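Putative uncharacterized protein (Helicobacter pylori, PDB 3TDG) is a DsbG-like thiol-disulfide oxidoreductase of the thioredoxin fold, which probably reduces or rearranges disulfide bonds in other proteins. Local coordinates at residues Leu139-Ala144 with Glu175-Met180; Lys46-Glu51 with Val65-Asp70; Val181-Leu186 with Lys247-Gly252. One frame throughout, in Å; residues are numbered along the deposited sequence.

Contact 1 of 3, residues Leu139-Ala144 with Glu175-Met180; sequences LPSTNA and ENTVRM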
ATOM      1  N   LEU A 139      35.009  11.195  12.746  1.00 48.29           N
ATOM      2  CA  LEU A 139      36.461  11.119  12.828  1.00 49.81           C
ATOM      3  C   LEU A 139      37.080  11.332  11.442  1.00 51.57           C
ATOM      4  O   LEU A 139      36.933  10.478  10.571  1.00 51.49           O
ATOM      5  CB  LEU A 139      36.889   9.776  13.427  1.00 49.59           C
ATOM      6  CG  LEU A 139      36.163   9.386  14.718  1.00 49.81           C
ATOM      7  CD1 LEU A 139      36.209   7.877  14.944  1.00 49.43           C
ATOM      8  CD2 LEU A 139      36.700  10.165  15.925  1.00 48.57           C
ATOM      9  N   PRO A 140      37.753  12.487  11.230  1.00 53.25           N
ATOM     10  CA  PRO A 140      38.345  12.786   9.919  1.00 54.53           C
ATOM     11  C   PRO A 140      39.456  11.800   9.556  1.00 55.71           C
ATOM     12  O   PRO A 140      40.210  11.374  10.436  1.00 55.84           O
ATOM     13  CB  PRO A 140      38.910  14.207  10.094  1.00 54.38           C
ATOM     14  CG  PRO A 140      39.060  14.392  11.576  1.00 54.59           C
ATOM     15  CD  PRO A 140      37.941  13.596  12.187  1.00 53.36           C
ATOM     16  N   SER A 141      39.555  11.431   8.279  1.00 57.81           N
ATOM     17  CA  SER A 141      40.608  10.496   7.838  1.00 60.00           C
ATOM     18  C   SER A 141      41.990  10.950   8.258  1.00 61.04           C
ATOM     19  O   SER A 141      42.256  12.147   8.325  1.00 61.41           O
ATOM     20  CB  SER A 141      40.594  10.275   6.325  1.00 59.91           C
ATOM     21  OG  SER A 141      40.308  11.470   5.646  1.00 61.59           O
ATOM     22  N   THR A 142      42.854   9.986   8.559  1.00 62.66           N
ATOM     23  CA  THR A 142      44.256  10.265   8.869  1.00 64.33           C
ATOM     24  C   THR A 142      44.965  10.856   7.646  1.00 65.10           C
ATOM     25  O   THR A 142      45.991  11.540   7.779  1.00 65.46           O
ATOM     26  CB  THR A 142      45.002   9.006   9.373  1.00 64.38           C
ATOM     27  OG1 THR A 142      44.792   7.918   8.459  1.00 65.65           O
ATOM     28  CG2 THR A 142      44.503   8.604  10.755  1.00 64.73           C
ATOM     29  N   ASN A 143      44.391  10.609   6.467  1.00 65.78           N
ATOM     30  CA  ASN A 143      44.883  11.167   5.206  1.00 66.36           C
ATOM     31  C   ASN A 143      43.951  12.270   4.699  1.00 66.12           C
ATOM     32  O   ASN A 143      42.802  12.001   4.341  1.00 65.51           O
ATOM     33  CB  ASN A 143      45.038  10.054   4.159  1.00 66.65           C
ATOM     34  CG  ASN A 143      46.281  10.227   3.289  1.00 68.34           C
ATOM     35  OD1 ASN A 143      47.342  10.626   3.772  1.00 71.20           O
ATOM     36  ND2 ASN A 143      46.156   9.903   2.005  1.00 68.85           N
ATOM     37  N   ALA A 144      44.460  13.507   4.672  1.00 66.30           N
ATOM     38  CA  ALA A 144      43.669  14.710   4.342  1.00 66.48           C
ATOM     39  C   ALA A 144      43.011  14.673   2.959  1.00 66.52           C
ATOM     40  O   ALA A 144      41.984  15.324   2.721  1.00 66.54           O
ATOM     41  CB  ALA A 144      44.531  15.971   4.493  1.00 66.71           C
ATOM     42  N   GLU A 175      41.329   5.574   4.678  1.00 58.31           N
ATOM     43  CA  GLU A 175      40.561   5.685   3.427  1.00 57.98           C
ATOM     44  C   GLU A 175      39.306   6.566   3.458  1.00 56.86           C
ATOM     45  O   GLU A 175      38.833   7.000   2.402  1.00 56.95           O
ATOM     46  CB  GLU A 175      40.165   4.293   2.916  1.00 58.78           C
ATOM     47  CG  GLU A 175      41.261   3.238   2.985  1.00 61.55           C
ATOM     48  CD  GLU A 175      42.397   3.442   1.981  1.00 65.88           C
ATOM     49  OE1 GLU A 175      43.410   2.719   2.111  1.00 67.57           O
ATOM     50  OE2 GLU A 175      42.291   4.299   1.068  1.00 67.47           O
ATOM     51  N   ASN A 176      38.742   6.801   4.649  1.00 55.34           N
ATOM     52  CA  ASN A 176      37.503   7.585   4.776  1.00 53.49           C
ATOM     53  C   ASN A 176      37.452   8.476   6.010  1.00 52.00           C
ATOM     54  O   ASN A 176      38.201   8.286   6.953  1.00 51.88           O
ATOM     55  CB  ASN A 176      36.274   6.668   4.866  1.00 54.17           C
ATOM     56  CG  ASN A 176      36.018   5.889   3.603  1.00 53.09           C
ATOM     57  OD1 ASN A 176      35.187   6.270   2.780  1.00 53.67           O
ATOM     58  ND2 ASN A 176      36.700   4.765   3.466  1.00 53.17           N
ATOM     59  N   THR A 177      36.538   9.438   5.995  1.00 50.51           N
ATOM     60  CA  THR A 177      36.076  10.041   7.233  1.00 49.06           C
ATOM     61  C   THR A 177      34.906   9.191   7.689  1.00 47.39           C
ATOM     62  O   THR A 177      33.966   8.962   6.935  1.00 46.93           O
ATOM     63  CB  THR A 177      35.684  11.524   7.062  1.00 49.18           C
ATOM     64  OG1 THR A 177      36.879  12.310   7.059  1.00 51.43           O
ATOM     65  CG2 THR A 177      34.791  12.004   8.219  1.00 49.27           C
ATOM     66  N   VAL A 178      34.997   8.714   8.924  1.00 45.94           N
ATOM     67  CA  VAL A 178      33.978   7.850   9.514  1.00 44.32           C
ATOM     68  C   VAL A 178      33.020   8.631  10.407  1.00 43.23           C
ATOM     69  O   VAL A 178      33.452   9.397  11.273  1.00 43.08           O
ATOM     70  CB  VAL A 178      34.643   6.700  10.314  1.00 43.96           C
ATOM     71  CG1 VAL A 178      33.616   5.964  11.212  1.00 43.16           C
ATOM     72  CG2 VAL A 178      35.345   5.744   9.357  1.00 43.82           C
ATOM     73  N   ARG A 179      31.723   8.453  10.161  1.00 42.01           N
ATOM     74  CA  ARG A 179      30.687   8.892  11.084  1.00 40.95           C
ATOM     75  C   ARG A 179      30.097   7.686  11.808  1.00 40.38           C
ATOM     76  O   ARG A 179      29.206   6.994  11.291  1.00 39.85           O
ATOM     77  CB  ARG A 179      29.592   9.678  10.368  1.00 40.58           C
ATOM     78  CG  ARG A 179      30.111  10.968   9.727  1.00 42.19           C
ATOM     79  CD  ARG A 179      29.018  11.755   9.070  1.00 43.19           C
ATOM     80  NE  ARG A 179      29.582  12.964   8.468  1.00 46.25           N
ATOM     81  CZ  ARG A 179      28.999  13.680   7.516  1.00 44.96           C
ATOM     82  NH1 ARG A 179      27.813  13.329   7.041  1.00 44.19           N
ATOM     83  NH2 ARG A 179      29.608  14.763   7.054  1.00 45.86           N
ATOM     84  N   MET A 180      30.599   7.445  13.010  1.00 39.04           N
ATOM     85  CA  MET A 180      30.129   6.330  13.801  1.00 38.67           C
ATOM     86  C   MET A 180      28.843   6.700  14.574  1.00 37.57           C
ATOM     87  O   MET A 180      28.825   7.658  15.349  1.00 36.84           O
ATOM     88  CB  MET A 180      31.237   5.885  14.749  1.00 39.39           C
ATOM     89  CG  MET A 180      30.985   4.524  15.359  1.00 42.15           C
ATOM     90  SD  MET A 180      32.528   3.807  15.904  1.00 47.72           S
ATOM     91  CE  MET A 180      31.908   2.573  17.047  1.00 45.12           C
TER
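Leu139 and Val178 face each other as an antiparallel hydrogen-bonded pair, with both side chains on the same face of the sheet. Leu139 N meets Val178 O at 2.8 Å and almost straight (172°); the return bond, from Val178 N to Leu139 O, is longer at 3.1 Å and more bent. Past this bridge the chain turns off at Pro140, and a side chain takes over from the backbone. Thr177 has OG1 beside its own backbone N (chi1 -79°), which directs the hydroxyl at the departing loop, where it accepts from Ser141 N at 3.1 Å and lies against Pro140 CA. The same torsion lays the methyl CG2 3.5 Å from Leu139 O. Thr177 OG1 also bonds to Lys147 O, so one hydroxyl links both ends of the loop. Ser141 turns CB onto Asn176 O (3.2 Å), while its OG donates to Asn143 O from above the carbonyl plane and thereby closes the turn. The contact joins edge strand 137-139 to strand 177-182, whose other side pairs with strand 150-155; Leu139 packs on Leu169 and Leu173 of helix 169-175, and Pro140 touches Val211 of helix 211-222.

Contact 2 of 3, residues Lys46-Glu51 with Val65-Asp70; sequences KVRILE and VIEDPD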
ATOM      1  N   LYS A  46      13.215  18.164 -16.810  1.00 42.69           N
ATOM      2  CA  LYS A  46      14.072  17.907 -17.963  1.00 43.55           C
ATOM      3  C   LYS A  46      14.695  16.518 -17.808  1.00 43.25           C
ATOM      4  O   LYS A  46      15.608  16.338 -16.997  1.00 43.53           O
ATOM      5  CB  LYS A  46      15.171  18.972 -18.087  1.00 44.16           C
ATOM      6  CG  LYS A  46      16.068  18.784 -19.318  1.00 46.19           C
ATOM      7  CD  LYS A  46      17.307  19.653 -19.238  1.00 50.28           C
ATOM      8  CE  LYS A  46      18.058  19.638 -20.546  1.00 52.11           C
ATOM      9  NZ  LYS A  46      19.410  20.239 -20.316  1.00 56.03           N
ATOM     10  N   VAL A  47      14.186  15.553 -18.578  1.00 43.11           N
ATOM     11  CA  VAL A  47      14.610  14.144 -18.465  1.00 43.06           C
ATOM     12  C   VAL A  47      15.895  13.910 -19.246  1.00 43.97           C
ATOM     13  O   VAL A  47      16.179  14.613 -20.211  1.00 44.39           O
ATOM     14  CB  VAL A  47      13.512  13.137 -18.961  1.00 42.86           C
ATOM     15  CG1 VAL A  47      12.214  13.312 -18.187  1.00 40.90           C
ATOM     16  CG2 VAL A  47      13.265  13.263 -20.465  1.00 41.11           C
ATOM     17  N   ARG A  48      16.664  12.915 -18.829  1.00 44.82           N
ATOM     18  CA  ARG A  48      17.843  12.507 -19.572  1.00 45.82           C
ATOM     19  C   ARG A  48      17.546  11.191 -20.284  1.00 45.79           C
ATOM     20  O   ARG A  48      17.055  10.261 -19.657  1.00 45.95           O
ATOM     21  CB  ARG A  48      19.021  12.345 -18.602  1.00 45.88           C
ATOM     22  CG  ARG A  48      20.374  12.176 -19.287  1.00 48.72           C
ATOM     23  CD  ARG A  48      21.523  12.413 -18.298  1.00 52.55           C
ATOM     24  NE  ARG A  48      21.459  11.479 -17.171  1.00 54.85           N
ATOM     25  CZ  ARG A  48      22.012  10.266 -17.152  1.00 57.40           C
ATOM     26  NH1 ARG A  48      22.702   9.809 -18.199  1.00 58.37           N
ATOM     27  NH2 ARG A  48      21.878   9.498 -16.075  1.00 57.86           N
ATOM     28  N   ILE A  49      17.836  11.114 -21.582  1.00 46.33           N
ATOM     29  CA  ILE A  49      17.575   9.899 -22.357  1.00 47.14           C
ATOM     30  C   ILE A  49      18.712   8.890 -22.154  1.00 48.22           C
ATOM     31  O   ILE A  49      19.876   9.235 -22.345  1.00 48.21           O
ATOM     32  CB  ILE A  49      17.409  10.208 -23.869  1.00 47.25           C
ATOM     33  CG1 ILE A  49      16.174  11.080 -24.109  1.00 46.88           C
ATOM     34  CG2 ILE A  49      17.318   8.909 -24.691  1.00 46.06           C
ATOM     35  CD1 ILE A  49      16.126  11.691 -25.503  1.00 47.74           C
ATOM     36  N   LEU A  50      18.371   7.656 -21.765  1.00 48.80           N
ATOM     37  CA  LEU A  50      19.384   6.626 -21.489  1.00 49.98           C
ATOM     38  C   LEU A  50      19.491   5.537 -22.562  1.00 50.93           C
ATOM     39  O   LEU A  50      20.571   5.004 -22.793  1.00 51.42           O
ATOM     40  CB  LEU A  50      19.135   5.951 -20.136  1.00 49.49           C
ATOM     41  CG  LEU A  50      18.937   6.829 -18.902  1.00 49.38           C
ATOM     42  CD1 LEU A  50      18.257   6.011 -17.815  1.00 48.26           C
ATOM     43  CD2 LEU A  50      20.256   7.401 -18.406  1.00 47.62           C
ATOM     44  N   GLU A  51      18.377   5.201 -23.205  1.00 51.55           N
ATOM     45  CA  GLU A  51      18.322   4.027 -24.069  1.00 52.41           C
ATOM     46  C   GLU A  51      17.219   4.193 -25.116  1.00 52.35           C
ATOM     47  O   GLU A  51      16.106   4.634 -24.793  1.00 52.26           O
ATOM     48  CB  GLU A  51      18.068   2.793 -23.193  1.00 52.50           C
ATOM     49  CG  GLU A  51      18.286   1.452 -23.852  1.00 55.19           C
ATOM     50  CD  GLU A  51      17.740   0.284 -23.016  1.00 57.89           C
ATOM     51  OE1 GLU A  51      17.732   0.362 -21.767  1.00 58.30           O
ATOM     52  OE2 GLU A  51      17.313  -0.724 -23.617  1.00 59.93           O
ATOM     53  N   VAL A  65      14.014   4.633 -22.633  1.00 40.65           N
ATOM     54  CA  VAL A  65      14.146   4.757 -21.182  1.00 39.56           C
ATOM     55  C   VAL A  65      14.780   6.109 -20.862  1.00 39.40           C
ATOM     56  O   VAL A  65      15.751   6.518 -21.515  1.00 39.37           O
ATOM     57  CB  VAL A  65      14.946   3.585 -20.569  1.00 39.35           C
ATOM     58  CG1 VAL A  65      15.067   3.723 -19.032  1.00 37.57           C
ATOM     59  CG2 VAL A  65      14.259   2.267 -20.920  1.00 39.43           C
ATOM     60  N   ILE A  66      14.208   6.799 -19.875  1.00 38.87           N
ATOM     61  CA  ILE A  66      14.660   8.116 -19.453  1.00 38.29           C
ATOM     62  C   ILE A  66      14.966   8.089 -17.966  1.00 39.15           C
ATOM     63  O   ILE A  66      14.525   7.185 -17.266  1.00 39.42           O
ATOM     64  CB  ILE A  66      13.620   9.249 -19.787  1.00 38.07           C
ATOM     65  CG1 ILE A  66      12.285   9.064 -19.055  1.00 37.11           C
ATOM     66  CG2 ILE A  66      13.428   9.414 -21.313  1.00 37.71           C
ATOM     67  CD1 ILE A  66      12.300   9.587 -17.580  1.00 38.22           C
ATOM     68  N   GLU A  67      15.736   9.071 -17.496  1.00 39.59           N
ATOM     69  CA  GLU A  67      15.996   9.253 -16.077  1.00 40.57           C
ATOM     70  C   GLU A  67      15.255  10.489 -15.591  1.00 40.63           C
ATOM     71  O   GLU A  67      15.403  11.553 -16.168  1.00 40.24           O
ATOM     72  CB  GLU A  67      17.488   9.457 -15.843  1.00 41.15           C
ATOM     73  CG  GLU A  67      17.857   9.582 -14.372  1.00 43.48           C
ATOM     74  CD  GLU A  67      19.256  10.133 -14.189  1.00 48.97           C
ATOM     75  OE1 GLU A  67      19.529  11.263 -14.664  1.00 49.66           O
ATOM     76  OE2 GLU A  67      20.085   9.426 -13.578  1.00 52.33           O
ATOM     77  N   ASP A  68      14.442  10.336 -14.550  1.00 41.24           N
ATOM     78  CA  ASP A  68      13.761  11.472 -13.922  1.00 42.04           C
ATOM     79  C   ASP A  68      14.840  12.309 -13.182  1.00 42.57           C
ATOM     80  O   ASP A  68      15.585  11.766 -12.388  1.00 42.39           O
ATOM     81  CB  ASP A  68      12.695  10.931 -12.963  1.00 42.32           C
ATOM     82  CG  ASP A  68      11.950  12.033 -12.198  1.00 43.37           C
ATOM     83  OD1 ASP A  68      12.584  12.980 -11.693  1.00 44.03           O
ATOM     84  OD2 ASP A  68      10.720  11.923 -12.077  1.00 44.22           O
ATOM     85  N   PRO A  69      14.950  13.626 -13.464  1.00 43.17           N
ATOM     86  CA  PRO A  69      16.073  14.355 -12.836  1.00 43.55           C
ATOM     87  C   PRO A  69      15.918  14.571 -11.325  1.00 43.72           C
ATOM     88  O   PRO A  69      16.882  14.920 -10.670  1.00 44.36           O
ATOM     89  CB  PRO A  69      16.069  15.692 -13.581  1.00 43.13           C
ATOM     90  CG  PRO A  69      14.575  15.923 -13.837  1.00 43.82           C
ATOM     91  CD  PRO A  69      14.073  14.533 -14.234  1.00 43.00           C
ATOM     92  N   ASP A  70      14.722  14.360 -10.781  1.00 44.87           N
ATOM     93  CA  ASP A  70      14.487  14.540  -9.343  1.00 45.97           C
ATOM     94  C   ASP A  70      14.708  13.246  -8.551  1.00 46.02           C
ATOM     95  O   ASP A  70      15.482  13.227  -7.595  1.00 46.55           O
ATOM     96  CB  ASP A  70      13.081  15.103  -9.069  1.00 46.69           C
ATOM     97  CG  ASP A  70      12.820  16.435  -9.791  1.00 48.79           C
ATOM     98  OD1 ASP A  70      11.663  16.699 -10.184  1.00 53.65           O
ATOM     99  OD2 ASP A  70      13.769  17.215  -9.967  1.00 50.64           O
TER
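Arg48 and Glu67 are paired twice, through the backbone and through their charged ends. In the backbone they form an antiparallel hydrogen-bonded pair: Glu67 N gives to Arg48 O at 2.8 Å, and Arg48 N gives to Glu67 O at 3.2 Å. Ile49 and Ile66 follow as a non-hydrogen-bonded pair. The register then slips by one residue, because Leu50 and Glu51 both face Val65 in a classic beta bulge; Val65 O takes a firm bond from Leu50 N (2.9 Å) and a weak one from Glu51 N, while Val65 N returns to Glu51 O.

The salt bridge lies on the sheet face that carries Arg48, Glu51, Val65 and Glu67. A bend in the arginine chain (chi3 59°) brings NE to Glu67 OE1 at 3.2 Å, and NH2 makes a weak bond to OE2 at 3.1 Å. The guanidinium is met at its edge, yet its plane stands 75° from the carboxylate, and NE approaches OE1 from above the carboxylate plane.

Apolar contacts fill in around these bonds. On the face of Ile49 and Ile66, Val47 CG1 meets Ile66 CD1 at 3.8 Å. Leu50 CD1 instead touches Val65 CG1 and Glu67 CB, on the side of the salt bridge. Separately, the Pro69 ring makes van der Waals contact with a backbone carbonyl, its CG 3.4 Å from Lys46 O; Pro69 sits within an Asx turn in which Asp68 OD1 accepts from Asp70 N.

Strand 62-67 continues the sheet into strand 74-79. Val47 and Ile49 pack on helix 33-43, whereas Val65 rests on the long helix 98-129, from which Lys110 pairs with Glu51.

Contact 3 of 3, residues Val181-Leu186 with Lys247-Gly252; sequences VVVGWL and KIFESG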
ATOM      1  N   VAL A 181      27.782   5.935  14.346  1.00 35.81           N
ATOM      2  CA  VAL A 181      26.494   6.157  14.981  1.00 35.42           C
ATOM      3  C   VAL A 181      26.283   5.035  16.002  1.00 35.33           C
ATOM      4  O   VAL A 181      26.005   3.888  15.621  1.00 34.99           O
ATOM      5  CB  VAL A 181      25.360   6.160  13.930  1.00 35.51           C
ATOM      6  CG1 VAL A 181      23.986   6.346  14.582  1.00 34.63           C
ATOM      7  CG2 VAL A 181      25.613   7.255  12.870  1.00 36.16           C
ATOM      8  N   VAL A 182      26.457   5.363  17.286  1.00 34.60           N
ATOM      9  CA  VAL A 182      26.439   4.360  18.358  1.00 34.59           C
ATOM     10  C   VAL A 182      25.024   4.247  18.924  1.00 34.66           C
ATOM     11  O   VAL A 182      24.517   5.180  19.554  1.00 34.78           O
ATOM     12  CB  VAL A 182      27.497   4.653  19.467  1.00 34.36           C
ATOM     13  CG1 VAL A 182      27.531   3.526  20.527  1.00 33.81           C
ATOM     14  CG2 VAL A 182      28.856   4.802  18.857  1.00 33.38           C
ATOM     15  N   VAL A 183      24.383   3.117  18.654  1.00 34.22           N
ATOM     16  CA  VAL A 183      22.972   2.944  18.969  1.00 34.77           C
ATOM     17  C   VAL A 183      22.760   2.089  20.223  1.00 35.65           C
ATOM     18  O   VAL A 183      23.655   1.333  20.633  1.00 35.17           O
ATOM     19  CB  VAL A 183      22.205   2.315  17.793  1.00 34.43           C
ATOM     20  CG1 VAL A 183      22.204   3.273  16.581  1.00 34.10           C
ATOM     21  CG2 VAL A 183      22.821   0.935  17.414  1.00 33.70           C
ATOM     22  N   GLY A 184      21.572   2.208  20.805  1.00 36.54           N
ATOM     23  CA  GLY A 184      21.157   1.378  21.933  1.00 38.63           C
ATOM     24  C   GLY A 184      20.178   0.324  21.454  1.00 40.29           C
ATOM     25  O   GLY A 184      19.046   0.301  21.904  1.00 40.64           O
ATOM     26  N   TRP A 185      20.622  -0.553  20.548  1.00 41.56           N
ATOM     27  CA  TRP A 185      19.723  -1.411  19.755  1.00 42.67           C
ATOM     28  C   TRP A 185      19.472  -2.801  20.360  1.00 43.53           C
ATOM     29  O   TRP A 185      18.347  -3.329  20.286  1.00 42.76           O
ATOM     30  CB  TRP A 185      20.292  -1.486  18.322  1.00 43.11           C
ATOM     31  CG  TRP A 185      19.836  -2.588  17.307  1.00 44.37           C
ATOM     32  CD1 TRP A 185      20.655  -3.487  16.664  1.00 45.03           C
ATOM     33  CD2 TRP A 185      18.525  -2.803  16.767  1.00 43.85           C
ATOM     34  NE1 TRP A 185      19.928  -4.275  15.793  1.00 43.47           N
ATOM     35  CE2 TRP A 185      18.619  -3.882  15.842  1.00 46.52           C
ATOM     36  CE3 TRP A 185      17.275  -2.228  17.002  1.00 44.84           C
ATOM     37  CZ2 TRP A 185      17.513  -4.369  15.141  1.00 45.58           C
ATOM     38  CZ3 TRP A 185      16.182  -2.718  16.314  1.00 45.95           C
ATOM     39  CH2 TRP A 185      16.305  -3.774  15.397  1.00 46.41           C
ATOM     40  N   LEU A 186      20.500  -3.383  20.972  1.00 43.51           N
ATOM     41  CA  LEU A 186      20.408  -4.800  21.357  1.00 44.59           C
ATOM     42  C   LEU A 186      19.809  -5.074  22.745  1.00 44.73           C
ATOM     43  O   LEU A 186      19.404  -6.191  23.029  1.00 45.14           O
ATOM     44  CB  LEU A 186      21.743  -5.523  21.149  1.00 44.13           C
ATOM     45  CG  LEU A 186      22.185  -5.621  19.679  1.00 45.26           C
ATOM     46  CD1 LEU A 186      23.543  -6.283  19.588  1.00 44.79           C
ATOM     47  CD2 LEU A 186      21.160  -6.366  18.818  1.00 46.75           C
ATOM     48  N   LYS A 247      14.373   5.358  15.396  1.00 45.05           N
ATOM     49  CA  LYS A 247      14.141   5.966  14.077  1.00 46.02           C
ATOM     50  C   LYS A 247      15.088   5.443  12.996  1.00 45.75           C
ATOM     51  O   LYS A 247      14.739   5.407  11.800  1.00 45.15           O
ATOM     52  CB  LYS A 247      14.261   7.494  14.162  1.00 46.34           C
ATOM     53  CG  LYS A 247      12.994   8.215  14.660  1.00 50.07           C
ATOM     54  CD  LYS A 247      13.229   9.729  14.824  1.00 54.26           C
ATOM     55  CE  LYS A 247      11.957  10.460  15.247  1.00 56.34           C
ATOM     56  NZ  LYS A 247      11.784  10.406  16.730  1.00 60.71           N
ATOM     57  N   ILE A 248      16.299   5.079  13.412  1.00 44.83           N
ATOM     58  CA  ILE A 248      17.232   4.404  12.520  1.00 44.61           C
ATOM     59  C   ILE A 248      16.655   3.052  12.085  1.00 44.37           C
ATOM     60  O   ILE A 248      16.697   2.730  10.909  1.00 44.84           O
ATOM     61  CB  ILE A 248      18.609   4.219  13.168  1.00 44.13           C
ATOM     62  CG1 ILE A 248      19.313   5.567  13.301  1.00 44.14           C
ATOM     63  CG2 ILE A 248      19.485   3.279  12.332  1.00 44.39           C
ATOM     64  CD1 ILE A 248      20.351   5.594  14.422  1.00 42.35           C
ATOM     65  N   PHE A 249      16.086   2.296  13.020  1.00 44.54           N
ATOM     66  CA  PHE A 249      15.667   0.915  12.755  1.00 45.37           C
ATOM     67  C   PHE A 249      14.183   0.747  12.402  1.00 46.69           C
ATOM     68  O   PHE A 249      13.746  -0.354  12.072  1.00 46.95           O
ATOM     69  CB  PHE A 249      16.042  -0.007  13.935  1.00 44.50           C
ATOM     70  CG  PHE A 249      17.528  -0.169  14.120  1.00 43.84           C
ATOM     71  CD1 PHE A 249      18.244  -1.099  13.362  1.00 41.42           C
ATOM     72  CD2 PHE A 249      18.217   0.621  15.031  1.00 42.49           C
ATOM     73  CE1 PHE A 249      19.625  -1.237  13.531  1.00 42.75           C
ATOM     74  CE2 PHE A 249      19.604   0.501  15.198  1.00 42.56           C
ATOM     75  CZ  PHE A 249      20.310  -0.423  14.449  1.00 41.02           C
ATOM     76  N   GLU A 250      13.431   1.840  12.456  1.00 47.91           N
ATOM     77  CA  GLU A 250      11.982   1.856  12.231  1.00 49.73           C
ATOM     78  C   GLU A 250      11.497   1.230  10.924  1.00 49.60           C
ATOM     79  O   GLU A 250      10.590   0.420  10.933  1.00 50.43           O
ATOM     80  CB  GLU A 250      11.510   3.305  12.248  1.00 50.23           C
ATOM     81  CG  GLU A 250      10.159   3.495  12.842  1.00 53.90           C
ATOM     82  CD  GLU A 250       9.983   4.906  13.355  1.00 57.80           C
ATOM     83  OE1 GLU A 250      10.257   5.862  12.586  1.00 57.57           O
ATOM     84  OE2 GLU A 250       9.591   5.047  14.536  1.00 60.69           O
ATOM     85  N   SER A 251      12.089   1.631   9.805  1.00 50.02           N
ATOM     86  CA  SER A 251      11.587   1.264   8.480  1.00 50.04           C
ATOM     87  C   SER A 251      11.970  -0.159   8.096  1.00 50.65           C
ATOM     88  O   SER A 251      11.328  -0.784   7.247  1.00 50.68           O
ATOM     89  CB  SER A 251      12.159   2.215   7.447  1.00 49.68           C
ATOM     90  OG  SER A 251      13.575   2.105   7.438  1.00 49.87           O
ATOM     91  N   GLY A 252      13.033  -0.672   8.706  1.00 50.48           N
ATOM     92  CA  GLY A 252      13.496  -2.012   8.373  1.00 49.98           C
ATOM     93  C   GLY A 252      14.373  -1.989   7.150  1.00 48.99           C
ATOM     94  O   GLY A 252      14.700  -3.031   6.596  1.00 49.48           O
TER
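Trp185 and Phe249 lie flat on each other in an offset stack, the six-membered ring of the indole and the phenyl ring having centroids 3.8 Å apart and planes only 3° from parallel. Trp185 swings CG anti to its own backbone N (chi1 163°), which carries the indole out toward the last turn of helix 235-249. In Phe249, chi2 at -83° turns the ring so that one face receives the indole. The overlap is extensive: Trp185 CE3 sits 3.6 Å from Phe249 CG, the five-membered ring reaches over Phe249 CE1 and CZ, and Trp185 CZ3 touches Phe249 CB. The opposite face of the phenyl ring is partly covered by Ile248 CG2, near the rim, so the ring is held between its helical neighbour and the tryptophan.

Val183 comes in at the edge of this ring, its CG2 3.9 Å from Phe249 CE2. Its other methyl, CG1, meets Ile248 CD1 at 3.7 Å, and the same CD1 also touches Val181 CG1, tip to tip. One terminal methyl therefore bridges two alternate residues of the strand and its continuation. No hydrogen bond crosses between the segments; Gly184 N is instead held by Thr245 OG1, one helical turn before Phe249, and Asp156 OD1 accepts from the backbone N of both Trp185 and Leu186.

A central mixed sheet with a helix packed against it, here strand 177-182 and the residues after it on helix 235-249, is the layout of the thioredoxin fold. The side chain of Val183 lies near, though not in contact with, Cys159 and Cys162, a CxxC pair at a helix start consistent with the redox site of this family.

Overall arrangement
From the N terminus, contact 2 comes first, closing the hairpin of strands 48-54 and 62-67 in the N-terminal domain. The long helix 98-129 then leads across to the thioredoxin-fold part, where contact 1 closes a loop holding strand 150-155 and helices 160-167 and 169-175. Contact 3 begins where contact 1 stops, on the same strand 177-182, and closes the largely helical excursion back to helix 235-249. The three loops run in series, neither nested nor crossed. Contacts 1 and 3 tie opposite ends of one strand to an edge strand and a helix, their centres 22 Å apart; contact 2 stands about 19 Å from either by nearest atoms.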